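Local coordinates for ABC transporter, periplasmic solute-binding protein (Rhizobium meliloti, PDB 4WED), which probably captures solutes in the periplasm for an ABC transporter, as a family 5 solute-binding protein whose relatives are linked with peptide transport and nickel or heme binding, at residues 83-88 with 158-163; 163-168 with 425-430; 234-239 with 260-265; 335-340 with 386-391. All blocks are in the same frame, centred on the assembly; numbering follows the deposited sequence.

Contacts 1 and 2 follow each other along the chain and form one neighbourhood: their centres are about 12 Å apart, they share Leu163, and Gln161 NE2 of contact 1 hydrogen-bonds to Pro426 O of contact 2. Contact 2 is buried near the middle of the chain, its centre about 8 Å from that of the protein. Contacts 3 and 4 are both closed, in that order, between residues 168 and 425. Contact 3 joins the ends of helices 228-237 and 253-261; contact 4 joins the loop leading into helix 339-348 to helix 378-392. Every centre-to-centre distance involving contact 3 or 4 is about 33 to 45 Å. Contact 2 therefore ties distant sequence together centrally, while contacts 3 and 4 make local, outlying connections.

Contact 1: 83-88 with 158-163; sequences TDWKIE and ALMQEL
Met160, a selenomethionine at the start of helix 159-162, sets its terminal methyl over one face of the indole of Trp85 in strand 82-88. This is the tight part of the contact. CE of Met160 stands 3.5 Å from the centroid of the five-membered Trp85 ring, and only 11° from the ring normal, which identifies a CH-pi contact made over the face. The selenium comes in obliquely: Met160 SE is 4.3 Å from the same centroid, so the Met-aromatic component is the more slanted of the two. With Met160 CG anti to the carbonyl carbon (chi1 -65°), CG comes to 3.8 Å from Trp85 NE1, and bends at chi2 and chi3 then carry SE and CE over the pyrrole part of the indole.

Toward solvent the fit relaxes. Ile87, an exposed residue, offers just the end of its longer branch, with CD1 4.0 Å from Met160 CG. The same Ile87 CD1 lies 4.1 Å from CD2 of the buried Leu159. With an alanine replacing Trp85, the Met160 methyl is likely to lose the flat surface it rests on, its bent chain becoming freer to turn.

Val69 and Ile77 touch both Trp85 and Met160, while Leu94 touches Met160 and Ile87, extending the apolar cluster. The arrangement is that of a short helix packed by apolar side chains against the face of an antiparallel four-stranded sheet, here at one of its edge strands, where a classic beta bulge places Thr83 and Asp84 opposite Thr97.

Contact 2: 163-168 with 425-430; sequences LSYTRP and APYDPF
Tyr165 and Tyr427 each carry CG anti to the carbonyl carbon and beside the backbone N (chi1 -71° and -46°), and these rotations bring both ring ends toward each other between two irregular segments. The rings form an offset edge-to-face pair in which the edge of Tyr427 is turned toward the face of Tyr165. The centroids are 5.6 Å apart and the planes stand at 78°, close to perpendicular. At the phenol end, Tyr165 OH lies near the plane of the Tyr427 ring, at its edge, 3.5 Å from CD1 of Tyr427.

Pro426 supplies the second apolar partner. Its CG approaches Tyr165 CE1 to 3.5 Å, from an oblique direction. The proline follows a cis peptide bond, and its CD also lies over the centre of the Tyr427 ring in the same segment, so Pro426 is packed against both tyrosines.

The polar link runs through a water. It is 2.7 Å from Tyr165 OH, and it donates to Pro426 O over 2.8 Å, joining the phenol to the proline carbonyl. Pro426 O also accepts a hydrogen bond from Gln161 NE2, so two donors hold this carbonyl. Buried Ser164 contributes little, its OG bonded to Gln161 O.

A glycerol, probably from the crystallisation liquor, lies about 3 Å from the Tyr427 side chain, and it bonds to the backbone N of Thr166 and Arg167. The chemistry therefore combines perpendicular aromatic packing with a water-mediated bond at the phenol, and implies that two loops distant in sequence are held together here beside what may be a pocket, as the glycerol hints.

Contact 3: 234-239 with 260-265; sequences ALRAGE and EAAGFN
Phe264 and Ala262 meet Leu235 and Arg236 where two helices end, 228-237 and 253-261, each closed by a Schellman motif with a glycine of positive phi. The backbone evidence is a pair of hydrogen bonds at each end: Glu239 N to Ala234 O (2.9 Å) with Gly238 N to Leu235 O (3.2 Å) in one, and Phe264 N to Leu259 O with Gly263 N to Glu260 O (2.9 Å) in the other.

The apolar contacts centre on the Phe264 ring, which reaches from just beyond the second helix to the last turn of the first. Over one face sits Leu235 CG, 4.3 Å from Phe264 CE1 and displaced toward the ring's rim. The end of the ring meets the backbone, with CZ of Phe264 3.6 Å from CA of Arg236. Beside this, Phe264 CE2 runs 3.9 Å from Arg236 CG, so the aliphatic root of the arginine takes part as well. Trimming Phe264 to an alanine is likely to open a gap between the two helix ends and leave Leu235 without its cover on that side.

The remaining interaction is van der Waals contact with a charged group. Arg236 places CG anti to the carbonyl carbon (chi1 -70°) and stays extended from CG to NE, a shape that carries the guanidinium past the phenylalanine to the neighbouring helix end. There, on the more exposed margin, the methyl of Ala262 lies over one guanidinium face, its CB 3.4 Å from Arg236 NH1.

Contact 4: 335-340 with 386-391; sequences PVRDAA and QSEMKE
Arg337 NH2 makes a salt bridge with Glu391 OE1 at 3.2 Å, joining the loop before helix 339-348 to helix 378-392. The carboxylate arrives at the edge of the guanidinium, near its plane, but the two flat groups are turned 51° apart and the side chains run at about a right angle. The pairing thus uses one arm of the arginine rather than a two-pronged, coplanar fit.

Glu388, one turn earlier on the same helix, meets the arginine over a face. Its OE2 is 4.2 Å from Arg337 NE and well out of the guanidinium plane, so the attraction is one of charge alone. Nearer the helix backbone, Glu388 CG packs 4.0 Å from Arg337 NH2. A nearly eclipsed chi3 (-21°) bends the otherwise extended Arg337 chain toward both acids, though a lattice contact may influence this conformation.

Asp301 adds second partners: its backbone N bonds to Glu388 OE1, and its carboxylate forms a long, weak ion pair with Arg337 NE. Asp338, next along, N-caps helix 339-348 through Ala341 N. Glu391 thus gives the one salt bridge, the other two acids adding weaker attraction; buried Glu388 is satisfied chiefly by Asp301 N, and the nearby positive charge probably favours its ionised form.

Contact 1: 83-88 with 158-163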
loop_
_atom_site.group_PDB
_atom_site.type_symbol
_atom_site.label_atom_id
_atom_site.label_comp_id
_atom_site.label_asym_id
_atom_site.label_seq_id
_atom_site.Cartn_x
_atom_site.Cartn_y
_atom_site.Cartn_z
ATOM N N THR A 83 0.602 21.377 12.800
ATOM C CA THR A 83 -0.565 21.223 13.722
ATOM C C THR A 83 -1.955 21.447 13.092
ATOM O O THR A 83 -2.977 21.070 13.654
ATOM C CB THR A 83 -0.457 22.201 14.902
ATOM O OG1 THR A 83 -0.145 23.509 14.401
ATOM C CG2 THR A 83 0.621 21.747 15.846
ATOM N N ASP A 84 -1.995 22.127 11.965
ATOM C CA ASP A 84 -3.231 22.372 11.296
ATOM C C ASP A 84 -2.954 22.791 9.864
ATOM O O ASP A 84 -1.811 23.138 9.509
ATOM C CB ASP A 84 -4.037 23.445 12.025
ATOM C CG ASP A 84 -5.478 23.509 11.544
ATOM O OD1 ASP A 84 -6.114 22.445 11.281
ATOM O OD2 ASP A 84 -5.951 24.633 11.388
ATOM N N TRP A 85 -4.007 22.722 9.051
ATOM C CA TRP A 85 -3.943 23.044 7.641
ATOM C C TRP A 85 -5.312 23.372 7.047
ATOM O O TRP A 85 -6.353 22.991 7.569
ATOM C CB TRP A 85 -3.320 21.864 6.897
ATOM C CG TRP A 85 -4.014 20.535 7.063
ATOM C CD1 TRP A 85 -4.920 19.959 6.195
ATOM C CD2 TRP A 85 -3.806 19.576 8.126
ATOM N NE1 TRP A 85 -5.291 18.709 6.671
ATOM C CE2 TRP A 85 -4.630 18.456 7.850
ATOM C CE3 TRP A 85 -3.003 19.557 9.288
ATOM C CZ2 TRP A 85 -4.693 17.348 8.705
ATOM C CZ3 TRP A 85 -3.055 18.451 10.132
ATOM C CH2 TRP A 85 -3.885 17.362 9.839
ATOM N N LYS A 86 -5.301 24.103 5.949
ATOM C CA LYS A 86 -6.520 24.479 5.285
ATOM C C LYS A 86 -6.245 24.431 3.811
ATOM O O LYS A 86 -5.244 24.958 3.346
ATOM C CB LYS A 86 -6.996 25.853 5.718
ATOM C CG LYS A 86 -8.486 26.142 5.414
ATOM N N ILE A 87 -7.117 23.735 3.091
ATOM C CA ILE A 87 -7.030 23.666 1.658
ATOM C C ILE A 87 -8.081 24.588 1.053
ATOM O O ILE A 87 -9.249 24.363 1.296
ATOM C CB ILE A 87 -7.256 22.238 1.169
ATOM C CG1 ILE A 87 -6.093 21.356 1.642
ATOM C CG2 ILE A 87 -7.351 22.220 -0.352
ATOM C CD1 ILE A 87 -6.264 19.896 1.352
ATOM N N GLU A 88 -7.667 25.564 0.233
ATOM C CA GLU A 88 -8.610 26.510 -0.452
ATOM C C GLU A 88 -8.370 26.641 -1.964
ATOM O O GLU A 88 -7.433 26.045 -2.507
ATOM C CB GLU A 88 -8.464 27.904 0.159
ATOM C CG GLU A 88 -8.939 27.985 1.597
ATOM C CD GLU A 88 -8.645 29.339 2.243
ATOM O OE1 GLU A 88 -7.975 30.195 1.608
ATOM O OE2 GLU A 88 -9.096 29.545 3.398
ATOM N N ALA A 158 -5.452 14.041 -3.674
ATOM C CA ALA A 158 -4.862 13.401 -2.492
ATOM C C ALA A 158 -3.642 14.161 -1.957
ATOM O O ALA A 158 -2.595 13.574 -1.659
ATOM C CB ALA A 158 -4.453 11.958 -2.835
ATOM N N LEU A 159 -3.778 15.468 -1.850
ATOM C CA LEU A 159 -2.677 16.332 -1.462
ATOM C C LEU A 159 -2.062 15.920 -0.127
ATOM O O LEU A 159 -0.893 15.594 -0.051
ATOM C CB LEU A 159 -3.148 17.790 -1.439
ATOM C CG LEU A 159 -2.176 18.840 -0.868
ATOM C CD1 LEU A 159 -0.834 18.883 -1.578
ATOM C CD2 LEU A 159 -2.830 20.203 -0.921
HETATM N N MSE A 160 -2.859 15.967 0.918
HETATM C CA MSE A 160 -2.415 15.652 2.260
HETATM C C MSE A 160 -1.836 14.275 2.395
HETATM O O MSE A 160 -0.871 14.052 3.135
HETATM C CB MSE A 160 -3.630 15.736 3.175
HETATM C CG MSE A 160 -4.256 17.118 3.323
HETATM SE SE MSE A 160 -2.984 18.627 3.212
HETATM C CE MSE A 160 -1.985 18.446 4.918
ATOM N N GLN A 161 -2.425 13.323 1.690
ATOM C CA GLN A 161 -1.902 11.962 1.699
ATOM C C GLN A 161 -0.421 11.922 1.180
ATOM O O GLN A 161 0.436 11.201 1.700
ATOM C CB GLN A 161 -2.831 11.068 0.839
ATOM C CG GLN A 161 -3.011 9.654 1.342
ATOM C CD GLN A 161 -4.244 8.971 0.777
ATOM O OE1 GLN A 161 -5.375 9.381 1.062
ATOM N NE2 GLN A 161 -4.036 7.940 -0.023
ATOM N N GLU A 162 -0.167 12.662 0.107
ATOM C CA GLU A 162 1.118 12.650 -0.542
ATOM C C GLU A 162 2.132 13.247 0.406
ATOM O O GLU A 162 3.309 12.877 0.376
ATOM C CB GLU A 162 1.084 13.471 -1.836
ATOM C CG GLU A 162 0.501 12.760 -3.056
ATOM C CD GLU A 162 0.742 13.517 -4.391
ATOM O OE1 GLU A 162 1.321 14.646 -4.395
ATOM O OE2 GLU A 162 0.367 12.980 -5.473
ATOM N N LEU A 163 1.674 14.187 1.238
ATOM C CA LEU A 163 2.568 14.890 2.133
ATOM C C LEU A 163 2.896 14.030 3.355
ATOM O O LEU A 163 3.744 14.412 4.174
ATOM C CB LEU A 163 1.965 16.227 2.585
ATOM C CG LEU A 163 1.835 17.371 1.530
ATOM C CD1 LEU A 163 1.009 18.548 2.046
ATOM C CD2 LEU A 163 3.170 17.862 1.039
#

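Contact 2: 163-168 with 425-430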
loop_
_atom_site.group_PDB
_atom_site.type_symbol
_atom_site.label_atom_id
_atom_site.label_comp_id
_atom_site.label_asym_id
_atom_site.label_seq_id
_atom_site.Cartn_x
_atom_site.Cartn_y
_atom_site.Cartn_z
ATOM N N LEU A 163 1.674 14.187 1.238
ATOM C CA LEU A 163 2.568 14.890 2.133
ATOM C C LEU A 163 2.896 14.030 3.355
ATOM O O LEU A 163 3.744 14.412 4.174
ATOM C CB LEU A 163 1.965 16.227 2.585
ATOM C CG LEU A 163 1.835 17.371 1.530
ATOM C CD1 LEU A 163 1.009 18.548 2.046
ATOM C CD2 LEU A 163 3.170 17.862 1.039
ATOM N N SER A 164 2.182 12.918 3.508
ATOM C CA SER A 164 2.500 11.922 4.543
ATOM C C SER A 164 3.638 10.982 4.111
ATOM O O SER A 164 4.108 10.271 4.921
ATOM C CB SER A 164 1.298 11.098 4.894
ATOM O OG SER A 164 0.993 10.182 3.843
ATOM N N TYR A 165 4.118 11.028 2.866
ATOM C CA TYR A 165 5.041 9.997 2.407
ATOM C C TYR A 165 6.372 10.031 3.156
ATOM O O TYR A 165 6.746 11.040 3.760
ATOM C CB TYR A 165 5.361 10.159 0.919
ATOM C CG TYR A 165 4.273 9.843 -0.060
ATOM C CD1 TYR A 165 2.975 9.517 0.345
ATOM C CD2 TYR A 165 4.525 9.962 -1.429
ATOM C CE1 TYR A 165 1.977 9.300 -0.589
ATOM C CE2 TYR A 165 3.532 9.732 -2.365
ATOM C CZ TYR A 165 2.266 9.422 -1.944
ATOM O OH TYR A 165 1.305 9.180 -2.893
ATOM N N THR A 166 7.074 8.913 3.074
ATOM C CA THR A 166 8.344 8.741 3.758
ATOM C C THR A 166 9.313 9.639 3.025
ATOM O O THR A 166 10.044 10.362 3.632
ATOM C CB THR A 166 8.807 7.261 3.816
ATOM O OG1 THR A 166 7.922 6.517 4.685
ATOM C CG2 THR A 166 10.251 7.142 4.394
ATOM N N ARG A 167 9.289 9.619 1.705
ATOM C CA ARG A 167 10.125 10.513 0.917
ATOM C C ARG A 167 9.331 10.965 -0.290
ATOM O O ARG A 167 8.464 10.234 -0.735
ATOM C CB ARG A 167 11.372 9.776 0.456
ATOM C CG ARG A 167 11.061 8.583 -0.418
ATOM C CD ARG A 167 12.291 8.057 -1.117
ATOM N NE ARG A 167 13.094 7.253 -0.215
ATOM C CZ ARG A 167 13.513 6.027 -0.474
ATOM N NH1 ARG A 167 13.219 5.443 -1.617
ATOM N NH2 ARG A 167 14.226 5.392 0.424
ATOM N N PRO A 168 9.604 12.144 -0.847
ATOM C CA PRO A 168 10.644 13.089 -0.418
ATOM C C PRO A 168 10.161 14.189 0.520
ATOM O O PRO A 168 10.825 15.201 0.712
ATOM C CB PRO A 168 11.012 13.750 -1.733
ATOM C CG PRO A 168 9.702 13.887 -2.415
ATOM C CD PRO A 168 8.952 12.619 -2.083
ATOM N N ALA A 425 -1.510 1.249 0.423
ATOM C CA ALA A 425 -1.316 2.505 1.118
ATOM C C ALA A 425 0.098 2.925 0.867
ATOM O O ALA A 425 0.940 2.058 0.829
ATOM C CB ALA A 425 -1.528 2.328 2.597
ATOM N N PRO A 426 0.398 4.220 0.713
ATOM C CA PRO A 426 -0.513 5.336 0.895
ATOM C C PRO A 426 -1.009 5.955 -0.418
ATOM O O PRO A 426 -1.479 7.087 -0.417
ATOM C CB PRO A 426 0.384 6.360 1.587
ATOM C CG PRO A 426 1.728 6.142 0.938
ATOM C CD PRO A 426 1.784 4.685 0.566
ATOM N N TYR A 427 -0.942 5.184 -1.501
ATOM C CA TYR A 427 -1.284 5.625 -2.829
ATOM C C TYR A 427 -2.791 5.443 -3.174
ATOM O O TYR A 427 -3.248 5.883 -4.231
ATOM C CB TYR A 427 -0.478 4.848 -3.839
ATOM C CG TYR A 427 1.007 4.712 -3.539
ATOM C CD1 TYR A 427 1.854 5.836 -3.551
ATOM C CD2 TYR A 427 1.576 3.465 -3.257
ATOM C CE1 TYR A 427 3.175 5.738 -3.247
ATOM C CE2 TYR A 427 2.937 3.372 -2.974
ATOM C CZ TYR A 427 3.713 4.508 -2.959
ATOM O OH TYR A 427 5.061 4.424 -2.732
ATOM N N ASP A 428 -3.551 4.778 -2.331
ATOM C CA ASP A 428 -4.870 4.319 -2.766
ATOM C C ASP A 428 -5.906 5.088 -1.992
ATOM O O ASP A 428 -5.647 5.470 -0.869
ATOM C CB ASP A 428 -5.061 2.787 -2.516
ATOM C CG ASP A 428 -4.560 1.940 -3.652
ATOM O OD1 ASP A 428 -4.354 2.496 -4.735
ATOM O OD2 ASP A 428 -4.300 0.732 -3.457
ATOM N N PRO A 429 -7.105 5.250 -2.547
ATOM C CA PRO A 429 -7.593 4.476 -3.711
ATOM C C PRO A 429 -7.320 5.088 -5.056
ATOM O O PRO A 429 -7.434 4.390 -6.072
ATOM C CB PRO A 429 -9.108 4.407 -3.464
ATOM C CG PRO A 429 -9.405 5.590 -2.607
ATOM C CD PRO A 429 -8.221 5.762 -1.716
ATOM N N PHE A 430 -6.924 6.366 -5.081
ATOM C CA PHE A 430 -6.836 7.065 -6.354
ATOM C C PHE A 430 -5.732 6.562 -7.253
ATOM O O PHE A 430 -5.920 6.540 -8.482
ATOM C CB PHE A 430 -6.764 8.583 -6.156
ATOM C CG PHE A 430 -8.080 9.190 -5.732
ATOM C CD1 PHE A 430 -9.201 9.097 -6.558
ATOM C CD2 PHE A 430 -8.216 9.851 -4.509
ATOM C CE1 PHE A 430 -10.438 9.656 -6.171
ATOM C CE2 PHE A 430 -9.428 10.423 -4.118
ATOM C CZ PHE A 430 -10.553 10.315 -4.945
HETATM O O HOH W 1 -1.302 9.314 -2.177
#

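Contact 3: 234-239 with 260-265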
loop_
_atom_site.group_PDB
_atom_site.type_symbol
_atom_site.label_atom_id
_atom_site.label_comp_id
_atom_site.label_asym_id
_atom_site.label_seq_id
_atom_site.Cartn_x
_atom_site.Cartn_y
_atom_site.Cartn_z
ATOM N N ALA A 234 16.897 -16.391 14.050
ATOM C CA ALA A 234 17.401 -15.324 14.923
ATOM C C ALA A 234 16.396 -14.874 15.975
ATOM O O ALA A 234 16.765 -14.478 17.089
ATOM C CB ALA A 234 17.879 -14.159 14.095
ATOM N N LEU A 235 15.121 -14.980 15.629
ATOM C CA LEU A 235 14.040 -14.613 16.559
ATOM C C LEU A 235 13.879 -15.698 17.645
ATOM O O LEU A 235 13.732 -15.396 18.841
ATOM C CB LEU A 235 12.729 -14.397 15.781
ATOM C CG LEU A 235 11.475 -14.061 16.591
ATOM C CD1 LEU A 235 11.640 -12.765 17.377
ATOM C CD2 LEU A 235 10.275 -13.958 15.671
ATOM N N ARG A 236 13.924 -16.952 17.208
ATOM C CA ARG A 236 13.831 -18.100 18.100
ATOM C C ARG A 236 14.911 -18.140 19.185
ATOM O O ARG A 236 14.667 -18.613 20.291
ATOM C CB ARG A 236 13.938 -19.391 17.296
ATOM C CG ARG A 236 12.757 -19.734 16.393
ATOM C CD ARG A 236 12.966 -21.178 15.926
ATOM N NE ARG A 236 11.940 -21.692 15.014
ATOM C CZ ARG A 236 11.180 -22.771 15.247
ATOM N NH1 ARG A 236 11.292 -23.463 16.376
ATOM N NH2 ARG A 236 10.279 -23.151 14.344
ATOM N N ALA A 237 16.100 -17.658 18.840
ATOM C CA ALA A 237 17.257 -17.655 19.738
ATOM C C ALA A 237 17.264 -16.503 20.744
ATOM O O ALA A 237 17.929 -16.595 21.782
ATOM C CB ALA A 237 18.542 -17.613 18.925
ATOM N N GLY A 238 16.533 -15.430 20.456
ATOM C CA GLY A 238 16.629 -14.218 21.255
ATOM C C GLY A 238 17.664 -13.241 20.704
ATOM O O GLY A 238 18.086 -12.322 21.422
ATOM N N GLU A 239 18.052 -13.424 19.430
ATOM C CA GLU A 239 18.980 -12.515 18.708
ATOM C C GLU A 239 18.280 -11.280 18.157
ATOM O O GLU A 239 18.857 -10.196 18.130
ATOM C CB GLU A 239 19.678 -13.235 17.544
ATOM N N GLU A 260 4.532 -19.387 14.844
ATOM C CA GLU A 260 3.344 -19.739 15.574
ATOM C C GLU A 260 3.546 -21.076 16.274
ATOM O O GLU A 260 3.315 -21.168 17.463
ATOM C CB GLU A 260 2.156 -19.832 14.630
ATOM C CG GLU A 260 0.826 -19.485 15.267
ATOM C CD GLU A 260 -0.111 -18.871 14.259
ATOM O OE1 GLU A 260 0.331 -17.958 13.522
ATOM O OE2 GLU A 260 -1.281 -19.304 14.203
ATOM N N ALA A 261 4.003 -22.086 15.534
ATOM C CA ALA A 261 4.234 -23.440 16.093
ATOM C C ALA A 261 5.282 -23.410 17.211
ATOM O O ALA A 261 5.086 -24.004 18.266
ATOM C CB ALA A 261 4.620 -24.447 15.007
ATOM N N ALA A 262 6.361 -22.669 17.006
ATOM C CA ALA A 262 7.340 -22.448 18.063
ATOM C C ALA A 262 6.823 -21.620 19.267
ATOM O O ALA A 262 7.622 -21.189 20.093
ATOM C CB ALA A 262 8.558 -21.785 17.467
ATOM N N GLY A 263 5.510 -21.386 19.361
ATOM C CA GLY A 263 4.923 -20.578 20.437
ATOM C C GLY A 263 5.158 -19.078 20.316
ATOM O O GLY A 263 4.994 -18.348 21.281
ATOM N N PHE A 264 5.541 -18.588 19.146
ATOM C CA PHE A 264 5.769 -17.121 19.014
ATOM C C PHE A 264 4.520 -16.298 18.700
ATOM O O PHE A 264 3.547 -16.805 18.147
ATOM C CB PHE A 264 6.898 -16.788 18.023
ATOM C CG PHE A 264 8.270 -16.934 18.628
ATOM C CD1 PHE A 264 8.784 -15.946 19.460
ATOM C CD2 PHE A 264 9.023 -18.070 18.411
ATOM C CE1 PHE A 264 10.033 -16.079 20.051
ATOM C CE2 PHE A 264 10.270 -18.208 18.996
ATOM C CZ PHE A 264 10.775 -17.208 19.813
ATOM N N ASN A 265 4.570 -15.026 19.097
ATOM C CA ASN A 265 3.552 -14.052 18.751
ATOM C C ASN A 265 3.636 -13.694 17.285
ATOM O O ASN A 265 4.650 -13.174 16.815
ATOM C CB ASN A 265 3.728 -12.789 19.579
ATOM C CG ASN A 265 3.336 -12.996 21.023
ATOM O OD1 ASN A 265 2.145 -13.074 21.334
ATOM N ND2 ASN A 265 4.324 -13.087 21.914
#

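Contact 4: 335-340 with 386-391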
loop_
_atom_site.group_PDB
_atom_site.type_symbol
_atom_site.label_atom_id
_atom_site.label_comp_id
_atom_site.label_asym_id
_atom_site.label_seq_id
_atom_site.Cartn_x
_atom_site.Cartn_y
_atom_site.Cartn_z
ATOM N N PRO A 335 -18.061 -12.321 -0.991
ATOM C CA PRO A 335 -18.930 -13.427 -1.445
ATOM C C PRO A 335 -18.463 -14.813 -1.001
ATOM O O PRO A 335 -17.281 -15.150 -1.093
ATOM C CB PRO A 335 -18.869 -13.329 -2.971
ATOM C CG PRO A 335 -17.649 -12.547 -3.256
ATOM C CD PRO A 335 -17.437 -11.617 -2.119
ATOM N N VAL A 336 -19.407 -15.603 -0.528
ATOM C CA VAL A 336 -19.173 -16.996 -0.138
ATOM C C VAL A 336 -19.422 -17.911 -1.354
ATOM O O VAL A 336 -20.438 -17.796 -2.020
ATOM C CB VAL A 336 -20.091 -17.388 1.061
ATOM C CG1 VAL A 336 -21.532 -17.547 0.623
ATOM C CG2 VAL A 336 -19.645 -18.677 1.733
ATOM N N ARG A 337 -18.503 -18.821 -1.639
ATOM C CA ARG A 337 -18.653 -19.697 -2.813
ATOM C C ARG A 337 -20.090 -20.234 -2.930
ATOM O O ARG A 337 -20.608 -20.849 -1.999
ATOM C CB ARG A 337 -17.643 -20.869 -2.811
ATOM C CG ARG A 337 -17.446 -21.433 -4.212
ATOM C CD ARG A 337 -16.870 -22.847 -4.346
ATOM N NE ARG A 337 -16.109 -23.421 -3.223
ATOM C CZ ARG A 337 -15.598 -24.668 -3.229
ATOM N NH1 ARG A 337 -14.893 -25.128 -2.199
ATOM N NH2 ARG A 337 -15.782 -25.463 -4.282
ATOM N N ASP A 338 -20.731 -19.996 -4.074
ATOM C CA ASP A 338 -22.064 -20.558 -4.291
ATOM C C ASP A 338 -22.186 -21.213 -5.663
ATOM O O ASP A 338 -22.599 -20.611 -6.629
ATOM C CB ASP A 338 -23.106 -19.451 -4.081
ATOM C CG ASP A 338 -24.479 -19.994 -3.789
ATOM O OD1 ASP A 338 -24.815 -21.058 -4.337
ATOM O OD2 ASP A 338 -25.219 -19.345 -3.021
ATOM N N ALA A 339 -21.808 -22.471 -5.744
ATOM C CA ALA A 339 -21.814 -23.179 -7.011
ATOM C C ALA A 339 -23.202 -23.285 -7.581
ATOM O O ALA A 339 -23.359 -23.297 -8.788
ATOM C CB ALA A 339 -21.232 -24.568 -6.857
ATOM N N ALA A 340 -24.208 -23.353 -6.731
ATOM C CA ALA A 340 -25.574 -23.558 -7.223
ATOM C C ALA A 340 -26.077 -22.269 -7.857
ATOM O O ALA A 340 -26.618 -22.261 -8.967
ATOM C CB ALA A 340 -26.503 -24.016 -6.103
ATOM N N GLN A 386 -9.473 -23.123 -11.409
ATOM C CA GLN A 386 -9.813 -23.972 -12.524
ATOM C C GLN A 386 -10.702 -25.145 -12.091
ATOM O O GLN A 386 -11.621 -25.602 -12.828
ATOM C CB GLN A 386 -8.511 -24.533 -13.095
ATOM C CG GLN A 386 -8.661 -25.662 -14.095
ATOM C CD GLN A 386 -7.312 -26.249 -14.466
ATOM O OE1 GLN A 386 -6.728 -27.029 -13.701
ATOM N NE2 GLN A 386 -6.813 -25.889 -15.645
ATOM N N SER A 387 -10.356 -25.648 -10.912
ATOM C CA SER A 387 -11.047 -26.758 -10.282
ATOM C C SER A 387 -12.455 -26.332 -9.792
ATOM O O SER A 387 -13.414 -27.104 -9.872
ATOM C CB SER A 387 -10.177 -27.276 -9.132
ATOM O OG SER A 387 -10.929 -28.089 -8.271
ATOM N N GLU A 388 -12.565 -25.105 -9.289
ATOM C CA GLU A 388 -13.824 -24.560 -8.847
ATOM C C GLU A 388 -14.745 -24.172 -9.999
ATOM O O GLU A 388 -15.950 -24.339 -9.891
ATOM C CB GLU A 388 -13.564 -23.347 -7.972
ATOM C CG GLU A 388 -13.038 -23.752 -6.614
ATOM C CD GLU A 388 -12.526 -22.578 -5.820
ATOM O OE1 GLU A 388 -12.503 -21.458 -6.386
ATOM O OE2 GLU A 388 -12.155 -22.767 -4.636
HETATM N N MSE A 389 -14.167 -23.638 -11.075
HETATM C CA MSE A 389 -14.870 -23.366 -12.337
HETATM C C MSE A 389 -15.389 -24.618 -12.997
HETATM O O MSE A 389 -16.487 -24.672 -13.567
HETATM C CB MSE A 389 -13.829 -22.737 -13.246
HETATM C CG MSE A 389 -13.371 -21.361 -12.768
HETATM SE SE MSE A 389 -14.947 -20.200 -12.562
HETATM C CE MSE A 389 -15.496 -20.477 -10.673
ATOM N N LYS A 390 -14.604 -25.666 -12.902
ATOM C CA LYS A 390 -15.019 -26.910 -13.437
ATOM C C LYS A 390 -16.346 -27.272 -12.787
ATOM O O LYS A 390 -17.274 -27.645 -13.489
ATOM C CB LYS A 390 -13.932 -27.961 -13.209
ATOM C CG LYS A 390 -14.377 -29.407 -13.403
ATOM C CD LYS A 390 -14.184 -29.890 -14.826
ATOM C CE LYS A 390 -14.619 -31.337 -14.922
ATOM N NZ LYS A 390 -13.696 -32.132 -15.757
ATOM N N GLU A 391 -16.456 -27.117 -11.466
ATOM C CA GLU A 391 -17.673 -27.515 -10.733
ATOM C C GLU A 391 -18.918 -26.759 -11.189
ATOM O O GLU A 391 -19.996 -27.306 -11.115
ATOM C CB GLU A 391 -17.490 -27.356 -9.217
ATOM C CG GLU A 391 -16.717 -28.506 -8.559
ATOM C CD GLU A 391 -16.168 -28.171 -7.165
ATOM O OE1 GLU A 391 -15.515 -27.110 -7.013
ATOM O OE2 GLU A 391 -16.368 -28.964 -6.218
#